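Exonuclease (Laribacter hongkongensis, PDB 3SZ4) probably acts as a metal-dependent alkaline exonuclease, hydrolysing DNA at an active site that binds magnesium. Local coordinates at residues D151-D156 with M163-T168. Sequence-based numbering, arbitrary orientation.
Sequences DFVSYD and MQYFCT
Phe152 and Thr168 pair through two backbone hydrogen bonds, and Ser154 and Phe166 repeat the arrangement two residues on. Phe152 N to Thr168 O measures 2.7 Å at an N-H...O angle of 167°, while Ser154 N to Phe166 O spans 3.0 Å. A fifth bond, Asp156 N to Gln164 O at 2.9 Å, continues the pairing past the end of strand 149-155. Segment axes 4.7 Å apart at 165° confirm antiparallel strands. Between the bonded pairs, Val153 faces Cys167 and Tyr155 faces Tyr165 as non-hydrogen-bonded pairs; CA-H...O contacts supplement them, such as Cys167 CA to Phe152 O at 3.3 Å.

Apolar packing differs between the two faces. On one, Phe152 and Phe166 meet edge to edge through CD1 and CE2, 4.1 Å apart, and Phe152 continues onto Tyr134 and Met138 of helix 132-145. On the other, Val153 splits its contacts: CG1, anti to the backbone N (chi1 170°), reaches Tyr165 CE1 at 3.8 Å, whereas CG2 touches Cys167 SG at 4.0 Å. The CD1 edge of the Tyr155 ring lies against CA and CB of Tyr165, and helix 59-79 covers these tyrosines through Arg74.

The carboxylates of the buried Asp151 and Asp156 are satisfied by residues beyond the two segments: Asp151 OD2 hydrogen-bonds Tyr75 OH and its OD1 forms a salt bridge with Arg169, while Asp156 OD1 forms a salt bridge with Arg158 and its OD2 hydrogen-bonds Thr118. The arrangement is a beta hairpin at the edge, within this chain, of the mixed sheet of the PDDEXK nuclease fold, where strand 149-155 separates strand 165-171 from strand 109-114, which carries the magnesium ligands Glu112 and Ile113.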
loop_
_atom_site.group_PDB
_atom_site.type_symbol
_atom_site.label_atom_id
_atom_site.label_comp_id
_atom_site.label_asym_id
_atom_site.label_seq_id
_atom_site.Cartn_x
_atom_site.Cartn_y
_atom_site.Cartn_z
ATOM N N ASP A 151 21.116 23.857 -10.678
ATOM C CA ASP A 151 20.266 24.619 -9.813
ATOM C C ASP A 151 19.088 23.760 -9.460
ATOM O O ASP A 151 18.406 23.210 -10.346
ATOM C CB ASP A 151 19.837 25.917 -10.474
ATOM C CG ASP A 151 20.752 27.068 -10.133
ATOM O OD1 ASP A 151 21.675 26.886 -9.292
ATOM O OD2 ASP A 151 20.532 28.158 -10.699
ATOM N N PHE A 152 18.885 23.628 -8.157
ATOM C CA PHE A 152 17.873 22.762 -7.646
ATOM C C PHE A 152 16.726 23.628 -7.201
ATOM O O PHE A 152 16.862 24.382 -6.231
ATOM C CB PHE A 152 18.429 21.948 -6.490
ATOM C CG PHE A 152 17.396 21.124 -5.773
ATOM C CD1 PHE A 152 16.705 21.647 -4.674
ATOM C CD2 PHE A 152 17.114 19.814 -6.192
ATOM C CE1 PHE A 152 15.736 20.868 -3.997
ATOM C CE2 PHE A 152 16.157 19.040 -5.534
ATOM C CZ PHE A 152 15.473 19.556 -4.427
ATOM N N VAL A 153 15.607 23.527 -7.928
ATOM C CA VAL A 153 14.356 24.249 -7.610
ATOM C C VAL A 153 13.312 23.366 -6.983
ATOM O O VAL A 153 13.058 22.265 -7.447
ATOM C CB VAL A 153 13.722 24.900 -8.865
ATOM C CG1 VAL A 153 12.302 25.438 -8.565
ATOM C CG2 VAL A 153 14.607 26.026 -9.362
ATOM N N SER A 154 12.710 23.856 -5.915
ATOM C CA SER A 154 11.510 23.249 -5.401
ATOM C C SER A 154 10.388 24.285 -5.401
ATOM O O SER A 154 10.593 25.467 -5.083
ATOM C CB SER A 154 11.756 22.695 -4.007
ATOM O OG SER A 154 10.609 22.013 -3.508
ATOM N N TYR A 155 9.192 23.835 -5.759
ATOM C CA TYR A 155 8.108 24.757 -5.997
ATOM C C TYR A 155 6.767 24.195 -5.543
ATOM O O TYR A 155 6.438 23.047 -5.824
ATOM C CB TYR A 155 8.075 25.129 -7.483
ATOM C CG TYR A 155 7.044 26.183 -7.812
ATOM C CD1 TYR A 155 7.176 27.487 -7.322
ATOM C CD2 TYR A 155 5.925 25.874 -8.599
ATOM C CE1 TYR A 155 6.204 28.468 -7.606
ATOM C CE2 TYR A 155 4.939 26.840 -8.905
ATOM C CZ TYR A 155 5.088 28.134 -8.408
ATOM O OH TYR A 155 4.148 29.101 -8.700
ATOM N N ASP A 156 6.005 25.003 -4.824
ATOM C CA ASP A 156 4.689 24.609 -4.418
ATOM C C ASP A 156 3.847 25.840 -4.214
ATOM O O ASP A 156 4.029 26.605 -3.262
ATOM C CB ASP A 156 4.709 23.728 -3.166
ATOM C CG ASP A 156 3.310 23.318 -2.705
ATOM O OD1 ASP A 156 2.284 23.890 -3.200
ATOM O OD2 ASP A 156 3.227 22.425 -1.829
ATOM N N MET A 163 6.872 31.297 0.519
ATOM C CA MET A 163 7.272 29.931 0.796
ATOM C C MET A 163 7.142 29.074 -0.436
ATOM O O MET A 163 7.496 27.895 -0.415
ATOM C CB MET A 163 6.399 29.354 1.878
ATOM C CG MET A 163 6.474 30.111 3.154
ATOM S SD MET A 163 5.643 29.183 4.430
ATOM C CE MET A 163 5.417 30.476 5.665
ATOM N N GLN A 164 6.642 29.667 -1.513
ATOM C CA GLN A 164 6.330 28.894 -2.695
ATOM C C GLN A 164 7.549 28.410 -3.427
ATOM O O GLN A 164 7.530 27.311 -3.966
ATOM C CB GLN A 164 5.486 29.719 -3.640
ATOM C CG GLN A 164 4.126 29.944 -3.120
ATOM C CD GLN A 164 3.412 30.921 -3.978
ATOM O OE1 GLN A 164 2.224 30.775 -4.247
ATOM N NE2 GLN A 164 4.141 31.931 -4.445
ATOM N N TYR A 165 8.600 29.226 -3.435
ATOM C CA TYR A 165 9.721 28.995 -4.320
ATOM C C TYR A 165 11.002 28.885 -3.522
ATOM O O TYR A 165 11.234 29.684 -2.627
ATOM C CB TYR A 165 9.823 30.140 -5.334
ATOM C CG TYR A 165 11.062 30.118 -6.215
ATOM C CD1 TYR A 165 11.141 29.276 -7.335
ATOM C CD2 TYR A 165 12.155 30.941 -5.940
ATOM C CE1 TYR A 165 12.291 29.250 -8.154
ATOM C CE2 TYR A 165 13.309 30.916 -6.749
ATOM C CZ TYR A 165 13.363 30.073 -7.855
ATOM O OH TYR A 165 14.480 30.055 -8.651
ATOM N N PHE A 166 11.820 27.882 -3.845
ATOM C CA PHE A 166 13.133 27.698 -3.217
ATOM C C PHE A 166 14.127 27.322 -4.298
ATOM O O PHE A 166 13.791 26.529 -5.178
ATOM C CB PHE A 166 13.093 26.584 -2.141
ATOM C CG PHE A 166 14.484 26.115 -1.660
ATOM C CD1 PHE A 166 15.089 26.683 -0.517
ATOM C CD2 PHE A 166 15.187 25.109 -2.348
ATOM C CE1 PHE A 166 16.361 26.252 -0.075
ATOM C CE2 PHE A 166 16.455 24.687 -1.915
ATOM C CZ PHE A 166 17.037 25.264 -0.773
ATOM N N CYS A 167 15.350 27.861 -4.212
ATOM C CA CYS A 167 16.427 27.485 -5.132
ATOM C C CYS A 167 17.790 27.361 -4.474
ATOM O O CYS A 167 18.131 28.168 -3.614
ATOM C CB CYS A 167 16.521 28.497 -6.245
ATOM S SG CYS A 167 17.589 27.947 -7.583
ATOM N N THR A 168 18.572 26.359 -4.878
ATOM C CA THR A 168 19.968 26.198 -4.402
ATOM C C THR A 168 20.919 25.570 -5.452
ATOM O O THR A 168 20.538 24.697 -6.258
ATOM C CB THR A 168 20.069 25.455 -3.032
ATOM O OG1 THR A 168 21.168 25.976 -2.268
ATOM C CG2 THR A 168 20.265 23.965 -3.232
#